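Local coordinates for glycosyl hydrolases family 2, sugar binding domain protein (PDB 6D1P), which probably cleaves the O-glycosidic bonds of glucuronides, as a family 2 beta-glucuronidase of the human gut bacterium Bacteroides uniformis, at residues H329-H334 against K579-P584; D77-D82 against P592-K597; V599-G604 against Q766-G771. One frame throughout, in Å; residues are numbered along the deposited sequence.

Interaction 1 (H329-H334 against K579-P584). With NA (sodium ion), chain C.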
ATOM      1  N   HIS A 329      12.932 -27.426  10.939  1.00 20.54           N
ATOM      2  CA  HIS A 329      11.681 -26.679  10.927  1.00 21.33           C
ATOM      3  C   HIS A 329      11.374 -26.239   9.501  1.00 23.84           C
ATOM      4  O   HIS A 329      12.251 -26.232   8.625  1.00 23.82           O
ATOM      5  CB  HIS A 329      11.700 -25.394  11.779  1.00 22.82           C
ATOM      6  CG  HIS A 329      12.131 -25.562  13.200  1.00 19.49           C
ATOM      7  ND1 HIS A 329      13.434 -25.832  13.557  1.00 19.51           N
ATOM      8  CD2 HIS A 329      11.453 -25.384  14.357  1.00 21.86           C
ATOM      9  CE1 HIS A 329      13.529 -25.860  14.873  1.00 20.71           C
ATOM     10  NE2 HIS A 329      12.341 -25.589  15.382  1.00 23.02           N
ATOM     11  N   ARG A 330      10.125 -25.829   9.295  1.00 21.72           N
ATOM     12  CA  ARG A 330       9.707 -25.148   8.075  1.00 21.78           C
ATOM     13  C   ARG A 330       8.693 -24.079   8.452  1.00 21.72           C
ATOM     14  O   ARG A 330       7.944 -24.234   9.422  1.00 22.37           O
ATOM     15  CB  ARG A 330       9.088 -26.116   7.046  1.00 20.02           C
ATOM     16  CG  ARG A 330       7.695 -26.587   7.433  1.00 22.87           C
ATOM     17  CD  ARG A 330       7.050 -27.509   6.398  1.00 24.99           C
ATOM     18  NE  ARG A 330       6.863 -26.874   5.093  1.00 23.22           N
ATOM     19  CZ  ARG A 330       5.834 -26.094   4.778  1.00 22.72           C
ATOM     20  NH1 ARG A 330       4.892 -25.833   5.669  1.00 21.40           N
ATOM     21  NH2 ARG A 330       5.742 -25.577   3.561  1.00 23.91           N
ATOM     22  N   HIS A 331       8.702 -22.979   7.704  1.00 24.00           N
ATOM     23  CA  HIS A 331       7.683 -21.944   7.817  1.00 21.27           C
ATOM     24  C   HIS A 331       6.702 -22.105   6.672  1.00 23.76           C
ATOM     25  O   HIS A 331       7.007 -22.738   5.655  1.00 25.44           O
ATOM     26  CB  HIS A 331       8.304 -20.543   7.772  1.00 21.14           C
ATOM     27  CG  HIS A 331       8.507 -19.915   9.117  1.00 20.07           C
ATOM     28  ND1 HIS A 331       7.469 -19.672   9.994  1.00 20.27           N
ATOM     29  CD2 HIS A 331       9.629 -19.460   9.729  1.00 17.30           C
ATOM     30  CE1 HIS A 331       7.943 -19.115  11.093  1.00 20.30           C
ATOM     31  NE2 HIS A 331       9.249 -18.971  10.958  1.00 20.09           N
ATOM     32  N   GLU A 332       5.507 -21.544   6.828  0.54 23.21           N
ATOM     33  CA  GLU A 332       4.569 -21.519   5.706  0.54 23.27           C
ATOM     34  C   GLU A 332       4.860 -20.257   4.897  0.54 24.54           C
ATOM     35  O   GLU A 332       4.217 -19.210   5.029  0.54 23.64           O
ATOM     36  CB  GLU A 332       3.128 -21.629   6.192  0.54 23.10           C
ATOM     37  CG  GLU A 332       2.757 -23.103   6.460  0.54 22.96           C
ATOM     38  CD  GLU A 332       1.277 -23.331   6.696  0.54 25.13           C
ATOM     39  OE1 GLU A 332       0.542 -22.329   6.919  0.54 24.36           O
ATOM     40  OE2 GLU A 332       0.855 -24.512   6.662  0.54 21.72           O
ATOM     41  N   ASP A 333       5.875 -20.388   4.042  1.00 22.35           N
ATOM     42  CA  ASP A 333       6.550 -19.301   3.355  1.00 23.13           C
ATOM     43  C   ASP A 333       7.284 -19.911   2.166  1.00 26.53           C
ATOM     44  O   ASP A 333       7.906 -20.973   2.300  1.00 26.77           O
ATOM     45  CB  ASP A 333       7.537 -18.599   4.307  1.00 20.67           C
ATOM     46  CG  ASP A 333       8.369 -17.519   3.622  1.00 21.79           C
ATOM     47  OD1 ASP A 333       7.995 -16.334   3.687  1.00 23.27           O
ATOM     48  OD2 ASP A 333       9.419 -17.839   3.027  1.00 26.37           O
ATOM     49  N   HIS A 334       7.193 -19.256   1.008  1.00 22.13           N
ATOM     50  CA  HIS A 334       7.922 -19.712  -0.166  1.00 21.23           C
ATOM     51  C   HIS A 334       8.041 -18.560  -1.156  1.00 25.49           C
ATOM     52  O   HIS A 334       7.210 -17.645  -1.169  1.00 22.13           O
ATOM     53  CB  HIS A 334       7.243 -20.909  -0.835  1.00 21.62           C
ATOM     54  CG  HIS A 334       8.128 -21.616  -1.812  1.00 28.15           C
ATOM     55  ND1 HIS A 334       8.859 -22.737  -1.476  1.00 24.30           N
ATOM     56  CD2 HIS A 334       8.441 -21.333  -3.102  1.00 24.72           C
ATOM     57  CE1 HIS A 334       9.560 -23.132  -2.524  1.00 26.33           C
ATOM     58  NE2 HIS A 334       9.327 -22.295  -3.522  1.00 27.91           N
ATOM     59  N   LYS A 579      14.591 -24.015   5.214  1.00 18.12           N
ATOM     60  CA  LYS A 579      14.530 -23.152   4.041  1.00 21.05           C
ATOM     61  C   LYS A 579      14.545 -21.680   4.439  1.00 19.47           C
ATOM     62  O   LYS A 579      13.832 -21.275   5.364  1.00 19.71           O
ATOM     63  CB  LYS A 579      13.264 -23.466   3.229  1.00 21.50           C
ATOM     64  CG  LYS A 579      13.214 -22.828   1.852  1.00 24.30           C
ATOM     65  CD  LYS A 579      12.088 -23.435   1.008  1.00 25.37           C
ATOM     66  CE  LYS A 579      10.717 -22.964   1.528  1.00 28.36           C
ATOM     67  NZ  LYS A 579       9.715 -23.989   1.175  1.00 31.16           N
ATOM     68  N   ASP A 580      15.370 -20.891   3.744  1.00 21.94           N
ATOM     69  CA  ASP A 580      15.315 -19.438   3.844  1.00 19.85           C
ATOM     70  C   ASP A 580      13.875 -18.969   3.756  1.00 20.39           C
ATOM     71  O   ASP A 580      13.121 -19.417   2.890  1.00 21.54           O
ATOM     72  CB  ASP A 580      16.129 -18.798   2.715  1.00 20.11           C
ATOM     73  CG  ASP A 580      17.619 -18.931   2.910  1.00 22.04           C
ATOM     74  OD1 ASP A 580      18.027 -19.569   3.903  1.00 22.06           O
ATOM     75  OD2 ASP A 580      18.385 -18.391   2.060  1.00 21.89           O
ATOM     76  N   PHE A 581      13.487 -18.067   4.650  1.00 19.89           N
ATOM     77  CA  PHE A 581      12.114 -17.593   4.673  1.00 18.97           C
ATOM     78  C   PHE A 581      12.108 -16.108   4.997  1.00 20.32           C
ATOM     79  O   PHE A 581      13.074 -15.565   5.540  1.00 21.68           O
ATOM     80  CB  PHE A 581      11.277 -18.373   5.691  1.00 20.55           C
ATOM     81  CG  PHE A 581      11.644 -18.065   7.107  1.00 25.27           C
ATOM     82  CD1 PHE A 581      12.668 -18.760   7.731  1.00 18.16           C
ATOM     83  CD2 PHE A 581      10.984 -17.046   7.812  1.00 20.39           C
ATOM     84  CE1 PHE A 581      13.025 -18.469   9.034  1.00 20.53           C
ATOM     85  CE2 PHE A 581      11.338 -16.751   9.106  1.00 20.86           C
ATOM     86  CZ  PHE A 581      12.355 -17.471   9.735  1.00 21.58           C
ATOM     87  N   SER A 582      11.013 -15.448   4.640  1.00 21.91           N
ATOM     88  CA  SER A 582      10.929 -14.008   4.839  1.00 19.82           C
ATOM     89  C   SER A 582      10.605 -13.662   6.289  1.00 20.43           C
ATOM     90  O   SER A 582       9.768 -14.306   6.935  1.00 18.43           O
ATOM     91  CB  SER A 582       9.861 -13.402   3.944  1.00 21.92           C
ATOM     92  OG  SER A 582       9.726 -12.004   4.203  1.00 21.26           O
ATOM     93  N   THR A 583      11.263 -12.620   6.795  1.00 18.97           N
ATOM     94  CA  THR A 583      10.978 -12.109   8.107  1.00 19.18           C
ATOM     95  C   THR A 583      10.968 -10.591   8.050  1.00 18.59           C
ATOM     96  O   THR A 583      11.817  -9.994   7.370  1.00 18.97           O
ATOM     97  CB  THR A 583      12.004 -12.571   9.142  1.00 20.72           C
ATOM     98  OG1 THR A 583      11.797 -11.833  10.348  1.00 21.79           O
ATOM     99  CG2 THR A 583      13.413 -12.333   8.636  1.00 18.37           C
ATOM    100  N   PRO A 584      10.032  -9.941   8.748  1.00 16.49           N
ATOM    101  CA  PRO A 584       9.969  -8.476   8.685  1.00 20.52           C
ATOM    102  C   PRO A 584      11.070  -7.818   9.480  1.00 22.60           C
ATOM    103  O   PRO A 584      11.268  -6.604   9.340  1.00 19.46           O
ATOM    104  CB  PRO A 584       8.586  -8.149   9.277  1.00 18.29           C
ATOM    105  CG  PRO A 584       8.320  -9.297  10.218  1.00 19.10           C
ATOM    106  CD  PRO A 584       8.993 -10.507   9.625  1.00 18.50           C
TER
HETATM  107 NA    NA C 901      10.715 -20.538   3.077  1.00 30.90          NA
HETATM  108  O   HOH W   1       8.578 -23.766   3.980  1.00 23.76           O
HETATM  109  O   HOH W   2      10.272 -22.280   5.239  1.00 22.60           O
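At the C-terminal end of strand 321-329 of the TIM barrel, a sodium site joins loop residue D333 to D580 on the segment that leads into strand 581-582. The ion takes the backbone O of D580 at 2.7 Å and both the backbone O and OD2 of D333, each longer; a water that accepts from H331 N is a further ligand. With CG of D333 anti to its own N (chi1 175°), the carboxylate turns across F581, where both oxygens also receive weak bonds from S582 N, the OD1 one at 3.3 Å. Y187 and R602 hold the same carboxylate from outside. Beside it, H331 sends its CD2 edge onto the centre of the F581 face, 3.1 Å above the plane, in an edge-to-face pair with ring planes 50° apart; Y366 fixes ND1 of that histidine. At the other end, the long bent chain of K579 carries NZ to H334 ND1 at 3.1 Å, near the imidazole plane, while E349 forms a salt bridge with the same NZ. A second water accepts from K579 NZ. Sodium and arginine together probably offset the buried negative charge of D333, whereas H334 offers K579 a ring nitrogen as acceptor.

Interaction 2 (D77-D82 against P592-K597). With K (potassium ion), chain J.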
ATOM      1  N   ASP A  77       5.641  -8.267  -1.385  1.00 21.29           N
ATOM      2  CA  ASP A  77       6.168  -7.182  -0.575  1.00 17.45           C
ATOM      3  C   ASP A  77       6.798  -7.666   0.730  1.00 22.21           C
ATOM      4  O   ASP A  77       7.464  -6.865   1.403  1.00 21.90           O
ATOM      5  CB  ASP A  77       5.082  -6.097  -0.328  1.00 19.33           C
ATOM      6  CG  ASP A  77       4.014  -6.486   0.717  1.00 23.12           C
ATOM      7  OD1 ASP A  77       3.965  -7.624   1.217  1.00 21.26           O
ATOM      8  OD2 ASP A  77       3.182  -5.615   1.046  1.00 24.73           O
ATOM      9  N   ALA A  78       6.657  -8.953   1.090  1.00 19.28           N
ATOM     10  CA  ALA A  78       7.358  -9.437   2.278  1.00 16.79           C
ATOM     11  C   ALA A  78       8.855  -9.218   2.143  1.00 17.16           C
ATOM     12  O   ALA A  78       9.515  -8.833   3.109  1.00 18.05           O
ATOM     13  CB  ALA A  78       7.054 -10.919   2.547  1.00 18.69           C
ATOM     14  N   VAL A  79       9.407  -9.435   0.947  1.00 15.84           N
ATOM     15  CA  VAL A  79      10.844  -9.327   0.737  1.00 17.64           C
ATOM     16  C   VAL A  79      11.222  -8.147  -0.143  1.00 22.36           C
ATOM     17  O   VAL A  79      12.412  -7.970  -0.435  1.00 22.70           O
ATOM     18  CB  VAL A  79      11.437 -10.633   0.167  1.00 19.85           C
ATOM     19  CG1 VAL A  79      11.248 -11.818   1.161  1.00 13.96           C
ATOM     20  CG2 VAL A  79      10.838 -10.954  -1.199  1.00 19.56           C
ATOM     21  N   ASP A  80      10.267  -7.334  -0.569  1.00 21.07           N
ATOM     22  CA  ASP A  80      10.607  -6.082  -1.234  1.00 20.52           C
ATOM     23  C   ASP A  80      11.491  -5.259  -0.308  1.00 21.90           C
ATOM     24  O   ASP A  80      11.049  -4.899   0.787  1.00 26.69           O
ATOM     25  CB  ASP A  80       9.345  -5.307  -1.570  1.00 24.55           C
ATOM     26  CG  ASP A  80       9.618  -4.045  -2.395  1.00 27.89           C
ATOM     27  OD1 ASP A  80      10.579  -3.273  -2.113  1.00 26.14           O
ATOM     28  OD2 ASP A  80       8.839  -3.840  -3.341  1.00 24.56           O
ATOM     29  N   PRO A  81      12.724  -4.928  -0.699  1.00 23.66           N
ATOM     30  CA  PRO A  81      13.644  -4.275   0.249  1.00 23.59           C
ATOM     31  C   PRO A  81      13.250  -2.858   0.632  1.00 27.82           C
ATOM     32  O   PRO A  81      13.840  -2.312   1.574  1.00 28.49           O
ATOM     33  CB  PRO A  81      14.978  -4.286  -0.506  1.00 26.25           C
ATOM     34  CG  PRO A  81      14.551  -4.209  -1.944  1.00 26.42           C
ATOM     35  CD  PRO A  81      13.307  -5.042  -2.045  1.00 21.36           C
ATOM     36  N   ASP A  82      12.288  -2.235  -0.049  1.00 25.82           N
ATOM     37  CA  ASP A  82      12.036  -0.818   0.163  1.00 31.35           C
ATOM     38  C   ASP A  82      10.711  -0.507   0.849  1.00 26.65           C
ATOM     39  O   ASP A  82      10.411   0.671   1.051  1.00 29.21           O
ATOM     40  CB  ASP A  82      12.126  -0.055  -1.179  1.00 29.24           C
ATOM     41  CG  ASP A  82      13.527  -0.127  -1.801  1.00 36.73           C
ATOM     42  OD1 ASP A  82      13.670  -0.579  -2.961  1.00 40.89           O
ATOM     43  OD2 ASP A  82      14.502   0.244  -1.111  1.00 37.00           O
ATOM     44  N   PRO A 592      17.690  -8.881   1.858  1.00 24.16           N
ATOM     45  CA  PRO A 592      16.839  -8.095   2.761  1.00 19.78           C
ATOM     46  C   PRO A 592      15.558  -8.834   3.107  1.00 21.26           C
ATOM     47  O   PRO A 592      14.958  -9.508   2.265  1.00 21.84           O
ATOM     48  CB  PRO A 592      16.571  -6.824   1.955  1.00 20.71           C
ATOM     49  CG  PRO A 592      17.797  -6.675   1.100  1.00 19.09           C
ATOM     50  CD  PRO A 592      18.150  -8.085   0.706  1.00 22.11           C
ATOM     51  N   TYR A 593      15.180  -8.771   4.378  1.00 18.20           N
ATOM     52  CA  TYR A 593      13.942  -9.379   4.857  1.00 18.96           C
ATOM     53  C   TYR A 593      13.891 -10.910   4.674  1.00 20.87           C
ATOM     54  O   TYR A 593      12.799 -11.510   4.669  1.00 17.79           O
ATOM     55  CB  TYR A 593      12.735  -8.717   4.183  1.00 19.34           C
ATOM     56  CG  TYR A 593      12.583  -7.242   4.515  1.00 20.93           C
ATOM     57  CD1 TYR A 593      12.230  -6.838   5.806  1.00 18.46           C
ATOM     58  CD2 TYR A 593      12.777  -6.252   3.543  1.00 20.81           C
ATOM     59  CE1 TYR A 593      12.070  -5.488   6.133  1.00 19.57           C
ATOM     60  CE2 TYR A 593      12.618  -4.879   3.859  1.00 23.89           C
ATOM     61  CZ  TYR A 593      12.261  -4.518   5.164  1.00 20.03           C
ATOM     62  OH  TYR A 593      12.096  -3.196   5.507  1.00 22.98           O
ATOM     63  N   VAL A 594      15.033 -11.583   4.544  1.00 17.58           N
ATOM     64  CA  VAL A 594      15.051 -13.042   4.479  1.00 20.61           C
ATOM     65  C   VAL A 594      15.904 -13.571   5.623  1.00 19.13           C
ATOM     66  O   VAL A 594      17.047 -13.140   5.814  1.00 18.54           O
ATOM     67  CB  VAL A 594      15.536 -13.562   3.118  1.00 19.51           C
ATOM     68  CG1 VAL A 594      15.716 -15.097   3.160  1.00 18.42           C
ATOM     69  CG2 VAL A 594      14.510 -13.216   2.076  1.00 15.55           C
ATOM     70  N   ASN A 595      15.318 -14.437   6.429  1.00 19.94           N
ATOM     71  CA  ASN A 595      16.090 -15.199   7.403  1.00 20.42           C
ATOM     72  C   ASN A 595      16.846 -16.269   6.622  1.00 19.26           C
ATOM     73  O   ASN A 595      16.228 -17.126   5.987  1.00 20.41           O
ATOM     74  CB  ASN A 595      15.140 -15.776   8.444  1.00 18.44           C
ATOM     75  CG  ASN A 595      15.850 -16.568   9.535  1.00 24.43           C
ATOM     76  OD1 ASN A 595      16.652 -17.472   9.268  1.00 22.16           O
ATOM     77  ND2 ASN A 595      15.544 -16.229  10.785  1.00 22.55           N
ATOM     78  N   GLN A 596      18.176 -16.174   6.579  1.00 17.93           N
ATOM     79  CA  GLN A 596      18.983 -17.047   5.730  1.00 20.42           C
ATOM     80  C   GLN A 596      19.568 -18.255   6.479  1.00 23.29           C
ATOM     81  O   GLN A 596      20.651 -18.741   6.135  1.00 24.62           O
ATOM     82  CB  GLN A 596      20.078 -16.224   5.056  1.00 19.04           C
ATOM     83  CG  GLN A 596      19.439 -15.098   4.182  1.00 19.18           C
ATOM     84  CD  GLN A 596      20.458 -14.140   3.568  1.00 22.50           C
ATOM     85  OE1 GLN A 596      20.663 -13.022   4.064  1.00 24.03           O
ATOM     86  NE2 GLN A 596      21.088 -14.564   2.480  1.00 19.70           N
ATOM     87  N   LYS A 597      18.855 -18.786   7.474  1.00 22.79           N
ATOM     88  CA  LYS A 597      19.326 -19.970   8.183  1.00 23.79           C
ATOM     89  C   LYS A 597      18.886 -21.280   7.534  1.00 22.07           C
ATOM     90  O   LYS A 597      19.030 -22.340   8.158  1.00 24.73           O
ATOM     91  CB  LYS A 597      18.854 -19.931   9.627  1.00 20.66           C
ATOM     92  CG  LYS A 597      19.546 -18.883  10.471  1.00 23.72           C
ATOM     93  CD  LYS A 597      18.941 -18.871  11.892  1.00 20.83           C
ATOM     94  CE  LYS A 597      19.610 -17.828  12.777  1.00 24.29           C
ATOM     95  NZ  LYS A 597      19.263 -16.421  12.413  1.00 22.35           N
TER
HETATM   96  K     K J 908       9.575  -5.891   3.008  1.00 20.55           K
HETATM   97  O   HOH W   3      14.592  -9.147  -0.461  1.00 21.95           O
HETATM   98  O   HOH W   4      12.413  -0.851   3.711  1.00 30.51           O
HETATM   99  O   HOH W   5       8.425  -5.829   5.621  1.00 12.49           O
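Backbone carbonyls of the 77-82 loop gather round a potassium ion, and the ring of Y593 lies against it. D77 O at 2.8 Å, A78 O and D80 O bind the metal together with a water, and V83 O adds a further ligand. Such neutral oxygens suit a large, weakly polarising cation. Y593 turns one ring face to the ion, which stands 3.2 Å above the plane and toward the rim near CD2 and CE2, so the electron-rich face probably adds some electrostatic attraction. Its CG lies anti to the carbonyl carbon (chi1 -63°), which swings the ring over the loop and against the potassium. The backbone of Y593 itself sets CB 3.4 Å from A78 O.

Across the contact the polar links run through water. One water bridges V79 O and P592 O, donating to the latter at 2.8 Å; another lies in the plane of the Y593 ring, 3.0 Å from its OH, and donates to P81 O. Within the loop, D80 OD1 accepts from D82 N in a nearly straight bond (165°), an Asx turn that shapes the corner at P81. Replacing Y593 by an alanine would probably bare one side of the potassium and leave the water on P81 O without its hydroxyl mate.

Apolar contacts complete the join: V79 CG1 meets V594 CG2 at 3.7 Å, two branched side chains crossing at a slant, and the rings of P81 and P592 touch through their CB atoms at 3.9 Å. L63 of the second subunit also packs on Y593. The whole is a carbonyl-lined alkali-metal site at the seam between the sugar-binding domain and the TIM barrel of this family 2 glycosidase.

Interaction 3 (V599-G604 against Q766-G771)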
ATOM      1  N   VAL A 599      18.988 -24.512   4.839  1.00 20.98           N
ATOM      2  CA  VAL A 599      19.977 -25.204   4.022  1.00 25.40           C
ATOM      3  C   VAL A 599      19.573 -25.225   2.557  1.00 28.61           C
ATOM      4  O   VAL A 599      20.294 -25.795   1.722  1.00 29.94           O
ATOM      5  CB  VAL A 599      20.281 -26.631   4.538  1.00 22.61           C
ATOM      6  CG1 VAL A 599      21.128 -26.549   5.792  1.00 22.13           C
ATOM      7  CG2 VAL A 599      19.001 -27.419   4.819  1.00 20.90           C
ATOM      8  N   VAL A 600      18.441 -24.606   2.218  1.00 25.85           N
ATOM      9  CA  VAL A 600      18.025 -24.399   0.838  1.00 22.72           C
ATOM     10  C   VAL A 600      17.452 -22.995   0.748  1.00 24.29           C
ATOM     11  O   VAL A 600      16.939 -22.448   1.734  1.00 20.80           O
ATOM     12  CB  VAL A 600      16.973 -25.428   0.337  1.00 21.85           C
ATOM     13  CG1 VAL A 600      17.401 -26.879   0.618  1.00 21.81           C
ATOM     14  CG2 VAL A 600      15.620 -25.149   0.941  1.00 18.65           C
ATOM     15  N   GLN A 601      17.532 -22.422  -0.454  1.00 23.63           N
ATOM     16  CA  GLN A 601      17.063 -21.065  -0.708  1.00 22.55           C
ATOM     17  C   GLN A 601      15.545 -21.010  -0.621  1.00 21.25           C
ATOM     18  O   GLN A 601      14.858 -22.037  -0.577  1.00 21.61           O
ATOM     19  CB  GLN A 601      17.520 -20.589  -2.087  1.00 20.48           C
ATOM     20  CG  GLN A 601      18.989 -20.301  -2.175  1.00 18.59           C
ATOM     21  CD  GLN A 601      19.364 -19.685  -3.493  1.00 24.14           C
ATOM     22  OE1 GLN A 601      18.706 -18.735  -3.967  1.00 25.06           O
ATOM     23  NE2 GLN A 601      20.416 -20.220  -4.115  1.00 18.83           N
ATOM     24  N   ARG A 602      15.015 -19.790  -0.651  1.00 20.45           N
ATOM     25  CA  ARG A 602      13.583 -19.610  -0.454  1.00 20.60           C
ATOM     26  C   ARG A 602      12.757 -20.227  -1.579  1.00 23.86           C
ATOM     27  O   ARG A 602      11.573 -20.517  -1.366  1.00 21.54           O
ATOM     28  CB  ARG A 602      13.272 -18.125  -0.300  1.00 20.46           C
ATOM     29  CG  ARG A 602      11.874 -17.827   0.194  1.00 22.01           C
ATOM     30  CD  ARG A 602      11.769 -16.400   0.693  1.00 20.13           C
ATOM     31  NE  ARG A 602      10.437 -16.147   1.194  1.00 19.13           N
ATOM     32  CZ  ARG A 602       9.550 -15.353   0.605  1.00 22.31           C
ATOM     33  NH1 ARG A 602       9.852 -14.691  -0.513  1.00 17.87           N
ATOM     34  NH2 ARG A 602       8.357 -15.209   1.150  1.00 22.15           N
ATOM     35  N   ASP A 603      13.356 -20.479  -2.753  1.00 20.72           N
ATOM     36  CA  ASP A 603      12.654 -21.186  -3.821  1.00 22.09           C
ATOM     37  C   ASP A 603      12.909 -22.689  -3.796  1.00 27.44           C
ATOM     38  O   ASP A 603      12.477 -23.396  -4.716  1.00 27.72           O
ATOM     39  CB  ASP A 603      13.025 -20.601  -5.200  1.00 21.30           C
ATOM     40  CG  ASP A 603      14.497 -20.836  -5.588  1.00 28.58           C
ATOM     41  OD1 ASP A 603      15.244 -21.446  -4.801  1.00 25.33           O
ATOM     42  OD2 ASP A 603      14.913 -20.402  -6.699  1.00 30.95           O
ATOM     43  N   GLY A 604      13.607 -23.192  -2.777  1.00 24.45           N
ATOM     44  CA  GLY A 604      13.931 -24.597  -2.702  1.00 24.72           C
ATOM     45  C   GLY A 604      15.248 -24.983  -3.329  1.00 23.90           C
ATOM     46  O   GLY A 604      15.604 -26.161  -3.298  1.00 32.70           O
ATOM     47  N   GLN A 766      11.933 -12.120  -4.801  1.00 23.08           N
ATOM     48  CA  GLN A 766      11.776 -13.545  -4.528  1.00 23.47           C
ATOM     49  C   GLN A 766      12.356 -13.973  -3.188  1.00 22.31           C
ATOM     50  O   GLN A 766      11.924 -14.990  -2.634  1.00 22.52           O
ATOM     51  CB  GLN A 766      12.418 -14.378  -5.645  1.00 25.18           C
ATOM     52  CG  GLN A 766      11.863 -14.079  -7.039  1.00 25.59           C
ATOM     53  CD  GLN A 766      10.391 -14.412  -7.146  1.00 26.59           C
ATOM     54  OE1 GLN A 766       9.994 -15.576  -7.015  1.00 23.43           O
ATOM     55  NE2 GLN A 766       9.563 -13.385  -7.369  1.00 24.43           N
ATOM     56  N   GLY A 767      13.327 -13.231  -2.658  1.00 25.44           N
ATOM     57  CA  GLY A 767      14.041 -13.671  -1.471  1.00 19.73           C
ATOM     58  C   GLY A 767      15.103 -14.717  -1.747  1.00 22.74           C
ATOM     59  O   GLY A 767      15.446 -15.494  -0.850  1.00 22.37           O
ATOM     60  N   THR A 768      15.635 -14.755  -2.959  1.00 21.57           N
ATOM     61  CA  THR A 768      16.594 -15.755  -3.412  1.00 22.21           C
ATOM     62  C   THR A 768      17.874 -15.071  -3.888  1.00 21.38           C
ATOM     63  O   THR A 768      17.943 -13.840  -4.002  1.00 28.53           O
ATOM     64  CB  THR A 768      15.994 -16.597  -4.537  1.00 23.32           C
ATOM     65  OG1 THR A 768      15.561 -15.717  -5.582  1.00 25.94           O
ATOM     66  CG2 THR A 768      14.807 -17.395  -4.030  1.00 20.02           C
ATOM     67  N   ALA A 769      18.886 -15.889  -4.202  1.00 19.15           N
ATOM     68  CA  ALA A 769      20.175 -15.361  -4.666  1.00 24.23           C
ATOM     69  C   ALA A 769      20.079 -14.673  -6.025  1.00 24.82           C
ATOM     70  O   ALA A 769      20.873 -13.777  -6.321  1.00 24.46           O
ATOM     71  CB  ALA A 769      21.212 -16.480  -4.752  1.00 22.50           C
ATOM     72  N   GLN A 770      19.150 -15.087  -6.878  1.00 26.16           N
ATOM     73  CA  GLN A 770      19.087 -14.539  -8.225  1.00 27.14           C
ATOM     74  C   GLN A 770      17.770 -13.821  -8.487  1.00 24.17           C
ATOM     75  O   GLN A 770      17.507 -13.431  -9.630  1.00 29.35           O
ATOM     76  CB  GLN A 770      19.322 -15.648  -9.257  1.00 24.73           C
ATOM     77  CG  GLN A 770      20.684 -16.328  -9.108  1.00 27.60           C
ATOM     78  CD  GLN A 770      20.918 -17.464 -10.126  1.00 32.31           C
ATOM     79  OE1 GLN A 770      19.974 -18.043 -10.669  1.00 27.11           O
ATOM     80  NE2 GLN A 770      22.184 -17.778 -10.375  1.00 28.30           N
ATOM     81  N   GLY A 771      16.946 -13.636  -7.460  1.00 24.52           N
ATOM     82  CA  GLY A 771      15.664 -12.975  -7.595  1.00 23.15           C
ATOM     83  C   GLY A 771      15.500 -11.814  -6.633  1.00 25.07           C
ATOM     84  O   GLY A 771      14.389 -11.555  -6.145  1.00 22.06           O
TER
HETATM   85  O   HOH W   6      18.283 -18.364  -6.727  1.00 36.10           O
HETATM   86  O   HOH W   7      17.075 -17.606  -0.453  1.00 21.52           O
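Q601 OE1 is gripped twice: A769 N donates to it at 2.9 Å in an almost straight bond (175°), and a water donates at 2.8 Å. The A769 N-H comes from above the amide plane, 40° out of it. Q601 opens a type I beta turn that ends at G604, and this turn, part of the TIM barrel domain, docks on a loop of the C-terminal beta domain between strands 751-756 and 774-776. A long, extended glutamine suits the place because its amide oxygen reaches the backbone N-H of A769 across the gap between the loops.

R602, next in the turn, runs straight out from CB to NE, its CG anti to the backbone N (chi1 -168°), which carries the guanidinium along G767 to the carbonyl of Q766. NH1 donates in its own plane to Q766 O at 3.0 Å, yet it sits well above the plane of that carbonyl; D333 takes the other side of the guanidinium. A water accepts from R602 N and donates to G767 O at 2.7 Å. Glycine fits at G767, where a beta carbon would run into R602 CD and, at these backbone angles, into the preceding carbonyl as well. T768 packs by van der Waals contact: its methyl CG2 rests 3.6 Å from D603 N and 3.8 Å from D603 CG.

The three contacts pack together, centres 10 to 11 Å apart, around the short hairpin of strands 581-582 and 594-595. Interactions 1 and 2 share that hairpin: F581 O meets N595 N at 2.7 Å and T583 N meets Y593 O at 2.8 Å. R602 of interaction 3 joins all three, its NE in a salt bridge 2.7 Å from D333 OD2 and its NH1 3.6 Å from V79 CG1, and its side chain passes about 4 Å from the sodium at the nearest atoms. V594 CG2 also packs on G767 CA. Sugar-binding domain, barrel and C-terminal domain therefore meet here. A glycerol, probably from crystallisation, lies about 5 Å from the H331 side chain at the nearest atoms and may mark a pocket.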